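Ethylbenzene dehydrogenase alpha-subunit (Aromatoleum aromaticum, PDB 2IVF) is the alpha subunit of a three-chain enzyme, a molybdopterin oxidoreductase family member that binds a molybdenum atom, two pterin guanine dinucleotides and an iron-sulfur cluster. Local coordinates at residues L506-T517 / G529-V537; D349-D360 / K368-F378. One frame throughout, in Å; residues are numbered along the deposited sequence.

Contact 1 (L506-T517 / G529-V537); sequences LHQMAEGFNKRT and GNIEFMKVV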
# COMPACT_ATOMS: atom_id res chain seq x y z
N LEU A 506 -21.06 -33.93 4.22
CA LEU A 506 -19.86 -33.57 3.48
C LEU A 506 -18.73 -34.51 3.86
O LEU A 506 -17.98 -34.95 2.99
CB LEU A 506 -19.44 -32.14 3.80
CG LEU A 506 -20.22 -31.00 3.17
CD1 LEU A 506 -20.24 -29.79 4.14
CD2 LEU A 506 -19.58 -30.62 1.82
N HIS A 507 -18.62 -34.81 5.15
CA HIS A 507 -17.55 -35.66 5.64
C HIS A 507 -17.75 -37.12 5.17
O HIS A 507 -16.78 -37.78 4.86
CB HIS A 507 -17.39 -35.53 7.18
CG HIS A 507 -16.51 -34.38 7.61
ND1 HIS A 507 -16.36 -33.22 6.88
CD2 HIS A 507 -15.73 -34.22 8.71
CE1 HIS A 507 -15.54 -32.40 7.51
NE2 HIS A 507 -15.13 -32.98 8.62
N GLN A 508 -19.00 -37.59 5.06
CA GLN A 508 -19.26 -38.92 4.50
C GLN A 508 -19.12 -38.99 2.96
O GLN A 508 -18.71 -40.00 2.42
CB GLN A 508 -20.62 -39.46 4.94
CG GLN A 508 -21.83 -38.70 4.42
CD GLN A 508 -23.14 -39.23 4.99
OE1 GLN A 508 -23.22 -40.37 5.43
NE2 GLN A 508 -24.18 -38.39 4.97
N MET A 509 -19.45 -37.90 2.28
CA MET A 509 -19.22 -37.76 0.84
C MET A 509 -17.71 -37.79 0.54
O MET A 509 -17.26 -38.46 -0.39
CB MET A 509 -19.86 -36.43 0.37
CG MET A 509 -19.81 -36.09 -1.14
SD MET A 509 -20.44 -34.41 -1.48
CE MET A 509 -20.30 -34.34 -3.28
N ALA A 510 -16.94 -37.07 1.35
CA ALA A 510 -15.49 -37.03 1.25
C ALA A 510 -14.87 -38.43 1.33
O ALA A 510 -13.93 -38.73 0.59
CB ALA A 510 -14.92 -36.13 2.36
N GLU A 511 -15.40 -39.26 2.21
CA GLU A 511 -14.99 -40.66 2.34
C GLU A 511 -15.36 -41.47 1.10
O GLU A 511 -14.53 -42.21 0.57
CB GLU A 511 -15.62 -41.30 3.58
CG GLU A 511 -15.11 -40.74 4.91
CD GLU A 511 -15.92 -41.22 6.13
OE1 GLU A 511 -16.93 -41.95 5.94
OE2 GLU A 511 -15.54 -40.86 7.27
N GLY A 512 -16.60 -41.34 0.64
CA GLY A 512 -17.00 -41.92 -0.63
C GLY A 512 -15.93 -41.68 -1.70
O GLY A 512 -15.44 -42.63 -2.32
N PHE A 513 -15.55 -40.43 -1.90
CA PHE A 513 -14.56 -40.12 -2.93
C PHE A 513 -13.23 -40.83 -2.68
O PHE A 513 -12.59 -41.29 -3.62
CB PHE A 513 -14.37 -38.62 -3.09
CG PHE A 513 -15.40 -38.01 -3.98
CD1 PHE A 513 -16.64 -37.60 -3.46
CD2 PHE A 513 -15.18 -37.91 -5.34
CE1 PHE A 513 -17.61 -37.05 -4.27
CE2 PHE A 513 -16.14 -37.36 -6.17
CZ PHE A 513 -17.37 -36.93 -5.63
N ASN A 514 -12.83 -40.93 -1.42
CA ASN A 514 -11.60 -41.63 -1.09
C ASN A 514 -11.73 -43.10 -1.44
O ASN A 514 -10.85 -43.65 -2.10
CB ASN A 514 -11.23 -41.43 0.38
CG ASN A 514 -10.48 -40.12 0.63
OD1 ASN A 514 -10.64 -39.14 -0.10
ND2 ASN A 514 -9.64 -40.11 1.66
N LYS A 515 -12.83 -43.73 -1.05
CA LYS A 515 -13.04 -45.15 -1.35
C LYS A 515 -13.05 -45.41 -2.85
O LYS A 515 -12.36 -46.30 -3.33
CB LYS A 515 -14.32 -45.68 -0.72
CG LYS A 515 -14.33 -47.20 -0.67
CD LYS A 515 -15.71 -47.81 -0.41
CE LYS A 515 -15.60 -49.35 -0.31
NZ LYS A 515 -16.82 -50.02 0.26
N ARG A 516 -13.85 -44.64 -3.59
CA ARG A 516 -13.89 -44.72 -5.05
C ARG A 516 -12.50 -44.54 -5.67
O ARG A 516 -12.15 -45.21 -6.64
CB ARG A 516 -14.79 -43.63 -5.63
CG ARG A 516 -16.26 -43.79 -5.35
CD ARG A 516 -16.95 -42.42 -5.43
NE ARG A 516 -18.39 -42.56 -5.64
CZ ARG A 516 -19.29 -41.59 -5.44
NH1 ARG A 516 -18.91 -40.39 -5.02
NH2 ARG A 516 -20.58 -41.85 -5.66
N THR A 517 -11.72 -43.60 -5.12
CA THR A 517 -10.40 -43.32 -5.65
C THR A 517 -9.46 -44.51 -5.47
O THR A 517 -8.85 -44.97 -6.44
CB THR A 517 -9.83 -42.05 -5.01
OG1 THR A 517 -10.70 -40.97 -5.34
CG2 THR A 517 -8.44 -41.77 -5.53
N GLY A 529 -7.58 -38.36 -3.61
CA GLY A 529 -8.99 -38.51 -3.27
C GLY A 529 -9.62 -37.14 -3.09
O GLY A 529 -10.73 -36.89 -3.56
N ASN A 530 -8.90 -36.26 -2.41
CA ASN A 530 -9.39 -34.88 -2.18
C ASN A 530 -9.58 -34.07 -3.48
O ASN A 530 -10.59 -33.38 -3.64
CB ASN A 530 -8.46 -34.17 -1.20
CG ASN A 530 -8.77 -32.70 -1.07
OD1 ASN A 530 -8.17 -31.85 -1.74
ND2 ASN A 530 -9.75 -32.39 -0.22
N ILE A 531 -8.64 -34.19 -4.41
CA ILE A 531 -8.79 -33.56 -5.75
C ILE A 531 -10.04 -34.03 -6.51
O ILE A 531 -10.76 -33.22 -7.10
CB ILE A 531 -7.56 -33.85 -6.63
CG1 ILE A 531 -6.31 -33.15 -6.07
CG2 ILE A 531 -7.77 -33.35 -8.05
CD1 ILE A 531 -5.06 -33.75 -6.62
N GLU A 532 -10.30 -35.34 -6.54
CA GLU A 532 -11.48 -35.85 -7.22
C GLU A 532 -12.74 -35.24 -6.61
O GLU A 532 -13.62 -34.74 -7.31
CB GLU A 532 -11.54 -37.36 -7.14
CG GLU A 532 -10.36 -38.08 -7.83
CD GLU A 532 -10.16 -37.61 -9.27
OE1 GLU A 532 -11.17 -37.31 -9.95
OE2 GLU A 532 -9.01 -37.52 -9.72
N PHE A 533 -12.82 -35.28 -5.28
CA PHE A 533 -13.91 -34.62 -4.55
C PHE A 533 -14.04 -33.18 -5.01
O PHE A 533 -15.13 -32.69 -5.29
CB PHE A 533 -13.61 -34.68 -3.04
CG PHE A 533 -14.57 -33.88 -2.18
CD1 PHE A 533 -15.70 -34.47 -1.63
CD2 PHE A 533 -14.31 -32.55 -1.87
CE1 PHE A 533 -16.58 -33.74 -0.82
CE2 PHE A 533 -15.20 -31.82 -1.05
CZ PHE A 533 -16.32 -32.43 -0.53
N MET A 534 -12.91 -32.50 -5.07
CA MET A 534 -12.96 -31.08 -5.39
C MET A 534 -13.48 -30.83 -6.80
O MET A 534 -14.24 -29.89 -7.02
CB MET A 534 -11.59 -30.45 -5.23
CG MET A 534 -11.19 -30.25 -3.78
SD MET A 534 -12.37 -29.27 -2.82
CE MET A 534 -12.12 -27.66 -3.62
N LYS A 535 -13.06 -31.67 -7.74
CA LYS A 535 -13.51 -31.53 -9.11
C LYS A 535 -15.03 -31.59 -9.16
O LYS A 535 -15.65 -30.75 -9.79
CB LYS A 535 -12.88 -32.61 -10.01
CG LYS A 535 -11.37 -32.50 -10.12
CD LYS A 535 -10.79 -33.14 -11.39
CE LYS A 535 -10.69 -34.65 -11.32
NZ LYS A 535 -9.98 -35.23 -12.52
N VAL A 536 -15.62 -32.54 -8.45
CA VAL A 536 -17.07 -32.71 -8.46
C VAL A 536 -17.80 -31.60 -7.73
O VAL A 536 -18.67 -30.94 -8.29
CB VAL A 536 -17.47 -34.03 -7.84
CG1 VAL A 536 -18.99 -34.10 -7.71
CG2 VAL A 536 -16.91 -35.17 -8.70
N VAL A 537 -17.44 -31.38 -6.48
CA VAL A 537 -18.15 -30.39 -5.71
C VAL A 537 -18.09 -28.99 -6.37
O VAL A 537 -19.04 -28.24 -6.28
CB VAL A 537 -17.63 -30.33 -4.27
CG1 VAL A 537 -17.68 -31.76 -3.64
CG2 VAL A 537 -16.22 -29.77 -4.25
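F513 and F533 meet at the heart of this helix pair in an offset edge-to-face stack, the edge of F533 turned to the face of F513. Their centroids lie 5.6 Å apart with the planes at 86°, and the nearest ring carbons are F513 CD1 and F533 CD1, 3.7 Å apart. The same face of F513 takes a CH-pi contact from the backbone of its partner: F533 CA sits 3.8 Å from the F513 centroid. At the rim of the F513 ring, near its plane, V536 CG2 comes within 3.4 Å of F513 CE2. Each phenylalanine is a knob in the other helix's hole, F513 among G529, E532, F533 and V536, F533 among L506, M509, A510 and F513.

M509 crosses F533 at about a right angle. With its CG anti to the backbone N (chi1 -177°) and the chain extended beyond it, M509 SD makes an oblique Met-aromatic contact, 4.0 Å from F533 CE1, and M509 CE runs on to V537 CG1 at 3.7 Å. V537 CG1 also lies over the centre of one face of F533, so its own helix and the opposite one both hold that ring.

Toward the end near T517 the helices draw together, with 4.6 Å between N514 CA and G529 CA. T517 OG1 packs on G529 CA while donating a 2.6 Å hydrogen bond to F513 O, which takes T517 N on the opposite face of its plane. Farther out, R516 NH1 lies over the other face of F513, L506 leans on Y490 and V493 of helix 486-493, and N530 and M534 touch helix 777-781. Across the pair itself the chemistry is apolar and aromatic, consistent with helices held by shape and ring packing near the protein surface.

Contact 2 (D349-D360 / K368-F378); sequences DGGEAKQFYFFD and KASRGTLKLDF
Q355 reaches across to A369, its CG anti to the backbone N (chi1 174°) and its chain bent at chi2. F356 O is the firm acceptor here: Q355 NE2 meets it at 3.0 Å on a lone pair, and A369 N donates to F356 O at 2.9 Å. Q355 NE2 also points to A369 O, above that carbonyl's plane, but 2.5 Å is suspiciously short and the length doubtful. Water 6 joins F356 N to A369 O, and water 5 joins Q355 OE1 to R371 N.

R371 has waters at the edge of its guanidinium: water 3 sits between R371 NE and K354 O, while water 4 accepts from R371 NH2. E352 OE1 is 3.9 Å from R371 NH1, a long, charge-only bridge well out of the guanidinium plane; the stronger partner of NH1 is D521, as E950 is for K354 NZ. The aliphatic chain of K368 runs alongside the Y357 ring, pointing the same way.

On the apolar side A369 CB sits over the F358 face, 3.5 Å from the ring centroid. D360 OD2 lies over one face of F378 and is salt-bridged to R367.

The Q355, F356 and A369 bonds and the non-hydrogen-bonded antiparallel pair Y357-K368 mark the open end of beta hairpin 356-360/365-369; F358 to D360 continue along it, packed by L376 and F378 from the segment after it.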
# COMPACT_ATOMS: atom_id res chain seq x y z
N ASP A 349 5.03 -54.70 -21.93
CA ASP A 349 4.48 -56.05 -21.68
C ASP A 349 2.95 -56.12 -21.56
O ASP A 349 2.40 -57.08 -21.04
CB ASP A 349 5.14 -56.68 -20.44
CG ASP A 349 5.02 -55.82 -19.20
OD1 ASP A 349 4.05 -55.05 -19.06
OD2 ASP A 349 5.91 -55.93 -18.34
N GLY A 350 2.26 -55.09 -22.04
CA GLY A 350 0.80 -55.04 -21.95
C GLY A 350 0.26 -54.79 -20.56
O GLY A 350 -0.86 -55.18 -20.28
N GLY A 351 1.03 -54.12 -19.71
CA GLY A 351 0.55 -53.70 -18.40
C GLY A 351 -0.09 -52.32 -18.42
O GLY A 351 -0.68 -51.87 -19.41
N GLU A 352 0.05 -51.61 -17.31
CA GLU A 352 -0.60 -50.32 -17.16
C GLU A 352 0.02 -49.23 -18.03
O GLU A 352 1.23 -49.17 -18.24
CB GLU A 352 -0.56 -49.86 -15.71
CG GLU A 352 -1.29 -50.80 -14.76
CD GLU A 352 -1.07 -50.38 -13.31
OE1 GLU A 352 -0.56 -49.27 -13.09
OE2 GLU A 352 -1.40 -51.19 -12.41
N ALA A 353 -0.86 -48.37 -18.53
CA ALA A 353 -0.50 -47.28 -19.40
C ALA A 353 0.29 -46.22 -18.67
O ALA A 353 1.04 -45.48 -19.30
CB ALA A 353 -1.79 -46.67 -19.99
N LYS A 354 0.09 -46.13 -17.35
CA LYS A 354 0.72 -45.12 -16.54
C LYS A 354 1.79 -45.73 -15.64
O LYS A 354 2.21 -45.11 -14.68
CB LYS A 354 -0.35 -44.36 -15.75
CG LYS A 354 -1.29 -43.55 -16.68
CD LYS A 354 -1.69 -42.23 -16.12
CE LYS A 354 -2.72 -42.34 -15.02
NZ LYS A 354 -2.98 -41.00 -14.43
N GLN A 355 2.22 -46.96 -15.95
CA GLN A 355 3.39 -47.53 -15.30
C GLN A 355 4.61 -47.15 -16.13
O GLN A 355 4.72 -47.50 -17.31
CB GLN A 355 3.26 -49.03 -15.14
CG GLN A 355 4.52 -49.74 -14.58
CD GLN A 355 4.88 -49.29 -13.17
OE1 GLN A 355 4.17 -49.60 -12.22
NE2 GLN A 355 5.98 -48.57 -13.03
N PHE A 356 5.53 -46.44 -15.51
CA PHE A 356 6.68 -45.91 -16.25
C PHE A 356 7.98 -46.54 -15.79
O PHE A 356 7.97 -47.41 -14.88
CB PHE A 356 6.70 -44.40 -16.17
CG PHE A 356 5.44 -43.76 -16.64
CD1 PHE A 356 4.91 -44.05 -17.89
CD2 PHE A 356 4.78 -42.85 -15.85
CE1 PHE A 356 3.76 -43.45 -18.31
CE2 PHE A 356 3.62 -42.26 -16.29
CZ PHE A 356 3.12 -42.55 -17.52
N TYR A 357 9.08 -46.16 -16.44
CA TYR A 357 10.35 -46.85 -16.24
C TYR A 357 11.54 -45.96 -15.96
O TYR A 357 11.67 -44.87 -16.53
CB TYR A 357 10.68 -47.67 -17.47
CG TYR A 357 9.76 -48.85 -17.66
CD1 TYR A 357 10.09 -50.10 -17.14
CD2 TYR A 357 8.55 -48.71 -18.31
CE1 TYR A 357 9.27 -51.14 -17.26
CE2 TYR A 357 7.72 -49.76 -18.46
CZ TYR A 357 8.09 -50.99 -17.94
OH TYR A 357 7.28 -52.08 -18.10
N PHE A 358 12.39 -46.47 -15.07
CA PHE A 358 13.77 -46.04 -14.94
C PHE A 358 14.65 -46.96 -15.79
O PHE A 358 14.21 -48.02 -16.25
CB PHE A 358 14.27 -46.20 -13.51
CG PHE A 358 13.54 -45.39 -12.48
CD1 PHE A 358 13.37 -44.05 -12.62
CD2 PHE A 358 13.08 -45.99 -11.32
CE1 PHE A 358 12.74 -43.30 -11.63
CE2 PHE A 358 12.44 -45.25 -10.33
CZ PHE A 358 12.28 -43.90 -10.48
N PHE A 359 15.89 -46.55 -15.99
CA PHE A 359 16.87 -47.49 -16.49
C PHE A 359 17.84 -47.76 -15.36
O PHE A 359 18.32 -46.83 -14.71
CB PHE A 359 17.62 -46.98 -17.72
CG PHE A 359 18.35 -48.07 -18.44
CD1 PHE A 359 19.66 -48.40 -18.09
CD2 PHE A 359 17.72 -48.82 -19.41
CE1 PHE A 359 20.34 -49.42 -18.72
CE2 PHE A 359 18.39 -49.86 -20.05
CZ PHE A 359 19.71 -50.15 -19.70
N ASP A 360 18.11 -49.05 -15.14
CA ASP A 360 19.10 -49.49 -14.17
C ASP A 360 20.34 -49.92 -14.92
O ASP A 360 20.34 -50.96 -15.58
CB ASP A 360 18.57 -50.66 -13.32
CG ASP A 360 19.52 -51.03 -12.19
OD1 ASP A 360 20.66 -50.53 -12.18
OD2 ASP A 360 19.11 -51.80 -11.30
N LYS A 368 10.73 -50.90 -13.60
CA LYS A 368 9.52 -50.16 -13.30
C LYS A 368 9.81 -49.15 -12.21
O LYS A 368 10.43 -49.49 -11.20
CB LYS A 368 8.39 -51.09 -12.88
CG LYS A 368 7.78 -51.82 -14.06
CD LYS A 368 6.62 -52.72 -13.67
CE LYS A 368 6.26 -53.64 -14.81
NZ LYS A 368 4.97 -54.34 -14.57
N ALA A 369 9.42 -47.91 -12.47
CA ALA A 369 9.42 -46.86 -11.47
C ALA A 369 8.10 -46.97 -10.69
O ALA A 369 7.00 -47.03 -11.28
CB ALA A 369 9.54 -45.49 -12.14
N SER A 370 8.20 -47.03 -9.36
CA SER A 370 7.02 -47.26 -8.54
C SER A 370 6.06 -46.09 -8.64
O SER A 370 6.47 -44.93 -8.55
CB SER A 370 7.40 -47.53 -7.09
OG SER A 370 6.28 -47.37 -6.23
N ARG A 371 4.79 -46.42 -8.81
CA ARG A 371 3.70 -45.46 -8.75
C ARG A 371 3.27 -45.12 -7.33
O ARG A 371 2.50 -44.18 -7.14
CB ARG A 371 2.48 -45.99 -9.48
CG ARG A 371 2.73 -46.36 -10.94
CD ARG A 371 1.46 -46.57 -11.70
NE ARG A 371 0.66 -45.35 -11.80
CZ ARG A 371 -0.58 -45.20 -11.34
NH1 ARG A 371 -1.21 -46.20 -10.75
NH2 ARG A 371 -1.19 -44.04 -11.50
N GLY A 372 3.76 -45.87 -6.34
CA GLY A 372 3.24 -45.77 -4.98
C GLY A 372 4.15 -45.07 -4.00
O GLY A 372 3.69 -44.59 -2.96
N THR A 373 5.43 -45.01 -4.32
CA THR A 373 6.37 -44.29 -3.48
C THR A 373 7.50 -43.71 -4.34
O THR A 373 7.78 -44.21 -5.44
CB THR A 373 7.00 -45.22 -2.39
OG1 THR A 373 7.86 -44.46 -1.55
CG2 THR A 373 7.82 -46.31 -3.01
N LEU A 374 8.14 -42.67 -3.84
CA LEU A 374 9.29 -42.09 -4.51
C LEU A 374 10.59 -42.70 -4.01
O LEU A 374 11.65 -42.39 -4.51
CB LEU A 374 9.33 -40.58 -4.27
CG LEU A 374 8.13 -39.74 -4.70
CD1 LEU A 374 8.34 -38.30 -4.22
CD2 LEU A 374 7.92 -39.79 -6.21
N LYS A 375 10.49 -43.55 -3.00
CA LYS A 375 11.66 -44.12 -2.38
C LYS A 375 12.38 -45.01 -3.40
O LYS A 375 11.74 -45.81 -4.10
CB LYS A 375 11.23 -44.90 -1.14
CG LYS A 375 12.38 -45.39 -0.31
CD LYS A 375 11.91 -46.12 0.92
CE LYS A 375 13.10 -46.63 1.71
NZ LYS A 375 13.82 -45.45 2.21
N LEU A 376 13.69 -44.86 -3.48
CA LEU A 376 14.50 -45.57 -4.43
C LEU A 376 15.28 -46.67 -3.72
O LEU A 376 15.80 -46.46 -2.62
CB LEU A 376 15.51 -44.62 -5.10
CG LEU A 376 14.96 -43.51 -6.00
CD1 LEU A 376 16.09 -42.63 -6.50
CD2 LEU A 376 14.15 -44.04 -7.17
N ASP A 377 15.39 -47.81 -4.37
CA ASP A 377 16.25 -48.87 -3.85
C ASP A 377 17.46 -49.08 -4.76
O ASP A 377 18.21 -50.04 -4.59
CB ASP A 377 15.44 -50.13 -3.59
CG ASP A 377 14.79 -50.70 -4.82
OD1 ASP A 377 14.99 -50.16 -5.92
OD2 ASP A 377 14.07 -51.71 -4.69
N PHE A 378 17.65 -48.16 -5.72
CA PHE A 378 18.84 -48.12 -6.56
C PHE A 378 18.88 -46.76 -7.23
O PHE A 378 17.89 -46.06 -7.21
CB PHE A 378 18.78 -49.20 -7.63
CG PHE A 378 17.89 -48.86 -8.78
CD1 PHE A 378 16.54 -49.02 -8.69
CD2 PHE A 378 18.42 -48.38 -9.96
CE1 PHE A 378 15.71 -48.70 -9.75
CE2 PHE A 378 17.60 -48.07 -11.02
CZ PHE A 378 16.26 -48.22 -10.92
O HOH W 1 3.42 -55.02 -16.34
O HOH W 2 -0.26 -49.49 -10.50
O HOH W 3 2.01 -42.91 -13.17
O HOH W 4 -0.68 -41.19 -12.01
O HOH W 5 4.09 -49.35 -9.42
O HOH W 6 5.83 -45.40 -13.11

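Overall arrangement
Contact 2 comes first along the chain and closes before contact 1 opens. The two centres are 27 Å apart and the nearest atoms about 8 Å, so they do not touch, yet all four segments belong to the molybdopterin oxidoreductase part of the chain. Contact 2 belongs to the hairpin of strands 356-360 and 365-369, about 34 Å from the chain centre; contact 1 pairs helices 504-520 and 526-540, about 23 Å from it. The loop after helix 504-520 bridges the gap, carrying D521, salt-bridged to R371, and T523, which touches the same arginine. A peripheral hairpin is thereby joined to a helical pair of the same subunit.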